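Local atomic coordinates of sulfate transporter 4.1, chloroplastic (Arabidopsis thaliana, PDB entry 7LHV), a protein that carries sulfate across a membrane together with protons, as an H(+)/sulfate cotransporter that may help regulate sulfate assimilation in the plant. Residues 208-219 / 464-473; 500-511 / 523-534. One frame throughout, in Å; residues are numbered along the deposited sequence.

Contact 1. Residues 208-219 / 464-473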
# COMPACT_ATOMS: atom_id res chain seq x y z
N VAL A 208 -9.53 -12.24 1.62
CA VAL A 208 -9.53 -11.43 2.83
C VAL A 208 -10.95 -10.99 3.17
O VAL A 208 -11.39 -11.08 4.33
CB VAL A 208 -8.59 -10.22 2.66
CG1 VAL A 208 -8.95 -9.12 3.63
CG2 VAL A 208 -7.15 -10.65 2.85
N ILE A 209 -11.70 -10.53 2.17
CA ILE A 209 -13.07 -10.09 2.39
C ILE A 209 -13.94 -11.26 2.84
O ILE A 209 -14.77 -11.12 3.75
CB ILE A 209 -13.63 -9.43 1.12
CG1 ILE A 209 -12.78 -8.23 0.73
CG2 ILE A 209 -15.07 -9.01 1.34
CD1 ILE A 209 -13.01 -7.77 -0.69
N SER A 210 -13.76 -12.43 2.22
CA SER A 210 -14.55 -13.59 2.60
C SER A 210 -14.26 -14.02 4.03
O SER A 210 -15.19 -14.35 4.78
CB SER A 210 -14.28 -14.74 1.63
OG SER A 210 -14.96 -15.91 2.02
N GLY A 211 -12.99 -14.03 4.43
CA GLY A 211 -12.66 -14.40 5.80
C GLY A 211 -13.20 -13.41 6.81
O GLY A 211 -13.74 -13.79 7.85
N PHE A 212 -13.07 -12.11 6.51
CA PHE A 212 -13.61 -11.09 7.40
C PHE A 212 -15.12 -11.22 7.53
O PHE A 212 -15.67 -11.11 8.63
CB PHE A 212 -13.22 -9.71 6.89
CG PHE A 212 -13.88 -8.58 7.63
CD1 PHE A 212 -13.51 -8.27 8.92
CD2 PHE A 212 -14.88 -7.84 7.02
CE1 PHE A 212 -14.12 -7.23 9.59
CE2 PHE A 212 -15.49 -6.80 7.69
CZ PHE A 212 -15.11 -6.50 8.98
N THR A 213 -15.81 -11.47 6.41
CA THR A 213 -17.26 -11.62 6.44
C THR A 213 -17.68 -12.86 7.22
O THR A 213 -18.67 -12.83 7.96
CB THR A 213 -17.80 -11.66 5.02
OG1 THR A 213 -17.43 -10.46 4.33
CG2 THR A 213 -19.31 -11.78 5.03
N SER A 214 -16.96 -13.97 7.06
CA SER A 214 -17.28 -15.18 7.82
C SER A 214 -17.11 -14.95 9.32
O SER A 214 -17.96 -15.35 10.13
CB SER A 214 -16.42 -16.34 7.35
OG SER A 214 -16.53 -16.52 5.96
N ALA A 215 -16.00 -14.32 9.72
CA ALA A 215 -15.79 -14.03 11.13
C ALA A 215 -16.86 -13.08 11.66
O ALA A 215 -17.35 -13.25 12.78
CB ALA A 215 -14.40 -13.45 11.35
N SER A 216 -17.24 -12.08 10.86
CA SER A 216 -18.30 -11.17 11.27
C SER A 216 -19.62 -11.90 11.43
O SER A 216 -20.40 -11.60 12.34
CB SER A 216 -18.44 -10.04 10.25
OG SER A 216 -17.32 -9.17 10.30
N ALA A 217 -19.91 -12.86 10.55
CA ALA A 217 -21.14 -13.63 10.67
C ALA A 217 -21.16 -14.45 11.95
O ALA A 217 -22.19 -14.51 12.64
CB ALA A 217 -21.31 -14.54 9.46
N ILE A 218 -20.04 -15.09 12.29
CA ILE A 218 -19.98 -15.85 13.54
C ILE A 218 -20.15 -14.92 14.74
O ILE A 218 -20.86 -15.25 15.70
CB ILE A 218 -18.66 -16.65 13.62
CG1 ILE A 218 -18.67 -17.77 12.59
CG2 ILE A 218 -18.48 -17.22 15.01
CD1 ILE A 218 -17.35 -18.49 12.48
N VAL A 219 -19.52 -13.75 14.70
CA VAL A 219 -19.66 -12.79 15.79
C VAL A 219 -21.10 -12.33 15.92
O VAL A 219 -21.63 -12.19 17.03
CB VAL A 219 -18.70 -11.60 15.58
CG1 VAL A 219 -19.08 -10.44 16.48
CG2 VAL A 219 -17.27 -12.03 15.86
N LEU A 464 -4.32 -16.53 3.70
CA LEU A 464 -4.87 -15.19 3.93
C LEU A 464 -6.27 -15.28 4.53
O LEU A 464 -6.60 -14.57 5.48
CB LEU A 464 -4.90 -14.40 2.63
CG LEU A 464 -3.59 -13.75 2.18
CD1 LEU A 464 -3.79 -13.02 0.87
CD2 LEU A 464 -3.07 -12.82 3.25
N TRP A 465 -7.11 -16.16 3.97
CA TRP A 465 -8.47 -16.32 4.47
C TRP A 465 -8.47 -16.76 5.92
O TRP A 465 -9.18 -16.19 6.76
CB TRP A 465 -9.21 -17.34 3.60
CG TRP A 465 -10.67 -17.51 3.91
CD1 TRP A 465 -11.71 -16.89 3.28
CD2 TRP A 465 -11.25 -18.35 4.91
NE1 TRP A 465 -12.90 -17.29 3.82
CE2 TRP A 465 -12.65 -18.18 4.83
CE3 TRP A 465 -10.73 -19.22 5.87
CZ2 TRP A 465 -13.53 -18.86 5.67
CZ3 TRP A 465 -11.61 -19.89 6.70
CH2 TRP A 465 -12.99 -19.70 6.60
N THR A 466 -7.66 -17.77 6.24
CA THR A 466 -7.62 -18.29 7.60
C THR A 466 -7.09 -17.26 8.59
O THR A 466 -7.65 -17.10 9.68
CB THR A 466 -6.77 -19.56 7.65
OG1 THR A 466 -7.26 -20.50 6.70
CG2 THR A 466 -6.81 -20.17 9.04
N ILE A 467 -6.03 -16.54 8.22
CA ILE A 467 -5.46 -15.54 9.11
C ILE A 467 -6.47 -14.43 9.38
O ILE A 467 -6.70 -14.04 10.53
CB ILE A 467 -4.15 -14.99 8.54
CG1 ILE A 467 -3.00 -15.96 8.79
CG2 ILE A 467 -3.83 -13.63 9.14
CD1 ILE A 467 -1.75 -15.64 8.02
N THR A 468 -7.10 -13.92 8.32
CA THR A 468 -8.07 -12.84 8.49
C THR A 468 -9.25 -13.30 9.34
O THR A 468 -9.68 -12.58 10.25
CB THR A 468 -8.55 -12.34 7.14
OG1 THR A 468 -7.42 -12.04 6.31
CG2 THR A 468 -9.37 -11.08 7.31
N SER A 469 -9.77 -14.50 9.07
CA SER A 469 -10.91 -15.00 9.82
C SER A 469 -10.56 -15.18 11.30
O SER A 469 -11.31 -14.74 12.18
CB SER A 469 -11.40 -16.31 9.22
OG SER A 469 -12.40 -16.90 10.03
N THR A 470 -9.42 -15.80 11.58
CA THR A 470 -9.04 -16.05 12.97
C THR A 470 -8.80 -14.75 13.72
O THR A 470 -9.23 -14.59 14.87
CB THR A 470 -7.79 -16.93 13.02
OG1 THR A 470 -8.11 -18.23 12.48
CG2 THR A 470 -7.30 -17.09 14.44
N ILE A 471 -8.11 -13.79 13.09
CA ILE A 471 -7.81 -12.54 13.78
C ILE A 471 -9.07 -11.73 14.01
O ILE A 471 -9.26 -11.15 15.09
CB ILE A 471 -6.75 -11.75 12.99
CG1 ILE A 471 -5.36 -12.35 13.25
CG2 ILE A 471 -6.77 -10.29 13.38
CD1 ILE A 471 -4.26 -11.69 12.48
N THR A 472 -9.97 -11.69 13.03
CA THR A 472 -11.24 -10.99 13.24
C THR A 472 -12.09 -11.68 14.30
O THR A 472 -12.80 -11.01 15.05
CB THR A 472 -12.00 -10.88 11.92
OG1 THR A 472 -11.15 -10.32 10.92
CG2 THR A 472 -13.22 -10.00 12.08
N LEU A 473 -12.01 -13.00 14.38
CA LEU A 473 -12.79 -13.73 15.38
C LEU A 473 -12.28 -13.45 16.79
O LEU A 473 -13.06 -13.13 17.69
CB LEU A 473 -12.73 -15.22 15.08
CG LEU A 473 -13.95 -16.07 15.44
CD1 LEU A 473 -15.14 -15.67 14.59
CD2 LEU A 473 -13.64 -17.54 15.28
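Trp-465 reaches across to helix 206-229 at Ser-210 and Gly-211. The polar part of the contact is one hydrogen bond, from Trp-465 NE1 to Ser-210 OG at 3.1 Å, with the hydroxyl almost in the indole plane and the N-H somewhat bent (146°). Trp-465 CG lies anti to the backbone N (chi1 -174°), which swings the indole along the neighbouring helix and brings one face over Gly-211. There Gly-211 CA makes a CH-pi contact, 3.7 Å from the centroid of the five-membered ring. Were Trp-465 an alanine, Ser-210 OG would lose this donor and a gap would probably open over Gly-211.

The threonines turn their methyls across the interface. Thr-468 and Thr-472 each send OG1 back to a carbonyl one turn earlier in their own helix, satisfying the hydroxyl and leaving CG2 to pack: Thr-468 CG2 lies 3.6 Å from Val-208 O, and Thr-472 CG2 meets Phe-212 CD1 obliquely at 3.6 Å. Farther along, Ala-215 CB rests 3.6 Å from Thr-472 CB, and Leu-473 CD1 touches Ile-218 CG2 at 3.7 Å.

Phe-212 also packs on helix 477-496, while Ser-214 OG is held by Asp-447 N. The segment axes come within 7.5 Å and cross at -31°, running in the same general direction; Gly-211 and Ala-215, four residues apart on the facing side, make the small-xxx-small pattern of closely packed membrane helices.

Contact 2. Residues 500-511 / 523-534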
# COMPACT_ATOMS: atom_id res chain seq x y z
N HIS A 500 9.21 -10.32 -13.56
CA HIS A 500 9.81 -11.44 -14.25
C HIS A 500 10.81 -10.94 -15.29
O HIS A 500 10.49 -10.06 -16.09
CB HIS A 500 8.74 -12.31 -14.92
CG HIS A 500 9.27 -13.58 -15.50
ND1 HIS A 500 9.34 -13.81 -16.86
CD2 HIS A 500 9.75 -14.70 -14.90
CE1 HIS A 500 9.84 -15.01 -17.07
NE2 HIS A 500 10.10 -15.57 -15.91
N ILE A 501 12.01 -11.49 -15.26
CA ILE A 501 13.07 -11.14 -16.20
C ILE A 501 13.53 -12.42 -16.88
O ILE A 501 13.85 -13.41 -16.21
CB ILE A 501 14.24 -10.44 -15.48
CG1 ILE A 501 13.86 -9.01 -15.13
CG2 ILE A 501 15.49 -10.47 -16.34
CD1 ILE A 501 14.89 -8.29 -14.30
N ALA A 502 13.57 -12.40 -18.21
CA ALA A 502 13.82 -13.60 -19.00
C ALA A 502 15.17 -13.50 -19.71
O ALA A 502 15.48 -12.48 -20.32
CB ALA A 502 12.72 -13.81 -20.03
N VAL A 503 15.95 -14.57 -19.62
CA VAL A 503 17.21 -14.68 -20.34
C VAL A 503 16.91 -15.39 -21.66
O VAL A 503 16.67 -16.60 -21.68
CB VAL A 503 18.27 -15.42 -19.53
CG1 VAL A 503 19.53 -15.61 -20.35
CG2 VAL A 503 18.57 -14.66 -18.25
N LEU A 504 16.92 -14.64 -22.75
CA LEU A 504 16.52 -15.18 -24.04
C LEU A 504 17.64 -16.00 -24.67
O LEU A 504 18.83 -15.75 -24.45
CB LEU A 504 16.13 -14.05 -25.00
CG LEU A 504 14.74 -13.44 -24.80
CD1 LEU A 504 14.72 -12.62 -23.56
CD2 LEU A 504 14.40 -12.58 -26.00
N GLY A 505 17.24 -16.99 -25.46
CA GLY A 505 18.19 -17.82 -26.16
C GLY A 505 18.30 -17.44 -27.62
O GLY A 505 18.91 -16.42 -27.95
N ARG A 506 17.69 -18.23 -28.49
CA ARG A 506 17.71 -17.92 -29.91
C ARG A 506 16.97 -16.61 -30.16
O ARG A 506 16.07 -16.23 -29.40
CB ARG A 506 17.09 -19.06 -30.72
CG ARG A 506 17.17 -18.89 -32.22
CD ARG A 506 18.60 -18.62 -32.68
NE ARG A 506 18.72 -18.66 -34.13
CZ ARG A 506 19.86 -18.57 -34.79
NH1 ARG A 506 21.01 -18.42 -34.17
NH2 ARG A 506 19.84 -18.63 -36.12
N LEU A 507 17.36 -15.91 -31.22
CA LEU A 507 16.91 -14.54 -31.43
C LEU A 507 15.39 -14.42 -31.48
O LEU A 507 14.84 -13.60 -30.72
CB LEU A 507 17.57 -13.99 -32.70
CG LEU A 507 19.08 -13.93 -32.59
CD1 LEU A 507 19.71 -13.50 -33.91
CD2 LEU A 507 19.44 -13.00 -31.47
N PRO A 508 14.64 -15.20 -32.32
CA PRO A 508 13.17 -15.19 -32.22
C PRO A 508 12.68 -16.16 -31.15
O PRO A 508 11.75 -16.94 -31.36
CB PRO A 508 12.74 -15.62 -33.62
CG PRO A 508 13.80 -16.55 -34.04
CD PRO A 508 15.09 -16.07 -33.42
N GLY A 509 13.30 -16.10 -29.97
CA GLY A 509 12.96 -17.01 -28.90
C GLY A 509 12.49 -16.30 -27.65
O GLY A 509 12.21 -15.10 -27.66
N THR A 510 12.43 -17.04 -26.55
CA THR A 510 11.89 -16.54 -25.29
C THR A 510 12.66 -17.22 -24.17
O THR A 510 13.75 -17.75 -24.39
CB THR A 510 10.37 -16.76 -25.23
OG1 THR A 510 9.87 -16.31 -23.96
CG2 THR A 510 10.03 -18.22 -25.43
N THR A 511 12.11 -17.18 -22.96
CA THR A 511 12.81 -17.67 -21.78
C THR A 511 13.36 -19.07 -22.02
O THR A 511 12.68 -19.95 -22.54
CB THR A 511 11.85 -17.69 -20.58
OG1 THR A 511 11.08 -16.49 -20.56
CG2 THR A 511 12.64 -17.80 -19.29
N TYR A 523 21.55 -21.78 -30.33
CA TYR A 523 20.60 -21.25 -29.36
C TYR A 523 21.17 -20.08 -28.57
O TYR A 523 20.57 -19.00 -28.57
CB TYR A 523 20.15 -22.38 -28.42
CG TYR A 523 18.81 -22.11 -27.78
CD1 TYR A 523 17.68 -21.92 -28.55
CD2 TYR A 523 18.68 -22.06 -26.40
CE1 TYR A 523 16.45 -21.68 -27.96
CE2 TYR A 523 17.47 -21.82 -25.81
CZ TYR A 523 16.35 -21.63 -26.59
OH TYR A 523 15.13 -21.40 -26.00
N THR A 524 22.30 -20.25 -27.90
CA THR A 524 22.90 -19.19 -27.11
C THR A 524 24.31 -18.91 -27.60
O THR A 524 24.96 -19.77 -28.20
CB THR A 524 22.92 -19.54 -25.62
OG1 THR A 524 23.21 -18.37 -24.85
CG2 THR A 524 23.96 -20.61 -25.33
N TYR A 525 24.78 -17.69 -27.35
CA TYR A 525 26.09 -17.24 -27.80
C TYR A 525 26.99 -16.98 -26.60
O TYR A 525 26.55 -16.41 -25.59
CB TYR A 525 25.97 -15.98 -28.65
CG TYR A 525 25.07 -16.13 -29.85
CD1 TYR A 525 25.51 -16.81 -30.98
CD2 TYR A 525 23.79 -15.60 -29.86
CE1 TYR A 525 24.70 -16.95 -32.08
CE2 TYR A 525 22.97 -15.74 -30.96
CZ TYR A 525 23.43 -16.42 -32.07
OH TYR A 525 22.62 -16.56 -33.17
N ASN A 526 28.24 -17.42 -26.71
CA ASN A 526 29.21 -17.18 -25.64
C ASN A 526 29.60 -15.71 -25.62
O ASN A 526 29.98 -15.14 -26.64
CB ASN A 526 30.44 -18.05 -25.85
CG ASN A 526 30.23 -19.48 -25.41
OD1 ASN A 526 29.74 -19.74 -24.31
ND2 ASN A 526 30.59 -20.43 -26.27
N GLY A 527 29.51 -15.10 -24.44
CA GLY A 527 29.88 -13.72 -24.24
C GLY A 527 28.73 -12.74 -24.26
O GLY A 527 28.88 -11.63 -23.75
N ILE A 528 27.58 -13.13 -24.82
CA ILE A 528 26.44 -12.24 -24.97
C ILE A 528 25.30 -12.76 -24.11
O ILE A 528 25.01 -13.96 -24.12
CB ILE A 528 25.99 -12.11 -26.44
CG1 ILE A 528 27.14 -11.59 -27.30
CG2 ILE A 528 24.78 -11.21 -26.56
CD1 ILE A 528 26.78 -11.47 -28.75
N VAL A 529 24.67 -11.86 -23.36
CA VAL A 529 23.48 -12.17 -22.57
C VAL A 529 22.36 -11.26 -23.03
O VAL A 529 22.52 -10.04 -23.06
CB VAL A 529 23.74 -12.00 -21.06
CG1 VAL A 529 22.43 -11.91 -20.31
CG2 VAL A 529 24.55 -13.16 -20.54
N ILE A 530 21.23 -11.86 -23.40
CA ILE A 530 20.05 -11.12 -23.85
C ILE A 530 19.01 -11.19 -22.75
O ILE A 530 18.57 -12.28 -22.36
CB ILE A 530 19.50 -11.69 -25.17
CG1 ILE A 530 20.64 -11.91 -26.16
CG2 ILE A 530 18.46 -10.75 -25.75
CD1 ILE A 530 20.30 -12.83 -27.29
N VAL A 531 18.60 -10.03 -22.24
CA VAL A 531 17.71 -9.93 -21.10
C VAL A 531 16.46 -9.17 -21.52
O VAL A 531 16.55 -8.11 -22.14
CB VAL A 531 18.39 -9.23 -19.91
CG1 VAL A 531 17.37 -8.83 -18.87
CG2 VAL A 531 19.43 -10.14 -19.30
N ARG A 532 15.29 -9.71 -21.19
CA ARG A 532 14.01 -9.07 -21.45
C ARG A 532 13.30 -8.83 -20.13
O ARG A 532 13.14 -9.76 -19.33
CB ARG A 532 13.14 -9.94 -22.36
CG ARG A 532 11.85 -9.31 -22.82
CD ARG A 532 11.00 -10.33 -23.55
NE ARG A 532 10.55 -11.38 -22.65
CZ ARG A 532 10.33 -12.64 -23.01
NH1 ARG A 532 10.50 -13.03 -24.26
NH2 ARG A 532 9.93 -13.52 -22.10
N ILE A 533 12.87 -7.59 -19.91
CA ILE A 533 12.12 -7.23 -18.72
C ILE A 533 10.64 -7.33 -19.06
O ILE A 533 10.10 -6.47 -19.77
CB ILE A 533 12.49 -5.83 -18.22
CG1 ILE A 533 13.97 -5.77 -17.83
CG2 ILE A 533 11.61 -5.44 -17.04
CD1 ILE A 533 14.84 -5.09 -18.87
N ASP A 534 9.98 -8.37 -18.56
CA ASP A 534 8.59 -8.62 -18.91
C ASP A 534 7.63 -7.77 -18.08
O ASP A 534 6.68 -8.30 -17.49
CB ASP A 534 8.25 -10.10 -18.72
CG ASP A 534 9.05 -11.00 -19.64
OD1 ASP A 534 9.23 -10.64 -20.82
OD2 ASP A 534 9.50 -12.07 -19.18
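Ala-502 and Arg-532 form a hydrogen-bonded antiparallel pair at the edge of the STAS domain sheet, where strand 501-504 runs beside strand 527-533; strand 569-575 flanks the latter on its other side. Ala-502 N binds Arg-532 O at 2.9 Å, and Arg-532 N returns an equal bond to Ala-502 O.

Arg-532 leaves this pair on the face shared with Ala-502. Its CB packs against Leu-504 CD1, a methyl that also lies over one face of the guanidinium. The chain then runs extended until it bends at chi3 (67°), which carries the guanidinium across toward Ala-502 and Thr-510. NE makes a salt bridge to Asp-534 OD1, modelled too short for its length to be trusted. At the tip, NH2 sits 3.5 Å from Ala-502 CB, and both NH1 and NH2 give weak hydrogen bonds, 3.4 Å each, to Thr-510 OG1 at the guanidinium's edge.

On the opposite face, Ile-501 CG2 meets Val-531 CG1 at 3.6 Å, under helix 542-560. Asp-534 OD2 takes two donors: Arg-532 NH2 comes in on the syn side, and His-500 ND1, 2.9 Å away, is received on the anti lone pair, its ring only 18° from the carboxylate plane.

The two contacts follow one another along the chain, contact 1 closing before contact 2 opens, and they do not touch: their centres are 45 Å apart and their nearest atoms about 20 Å. Contact 1 lies among the membrane helices, 13 Å from the centre of the chain, whereas contact 2 is 41 Å from it, in the STAS domain. Helix 477-496 spans the sequence between them: Leu-464 packs on it at Phe-487, and it ends shortly before His-500. That helix also lines pockets for the bound sphingosine phosphate lipid, one of which includes Val-208, whose side chain is about 4 Å from the lipid. Contact 2 instead reaches the dimer partner, with His-500 packing on Thr-580 of the second subunit.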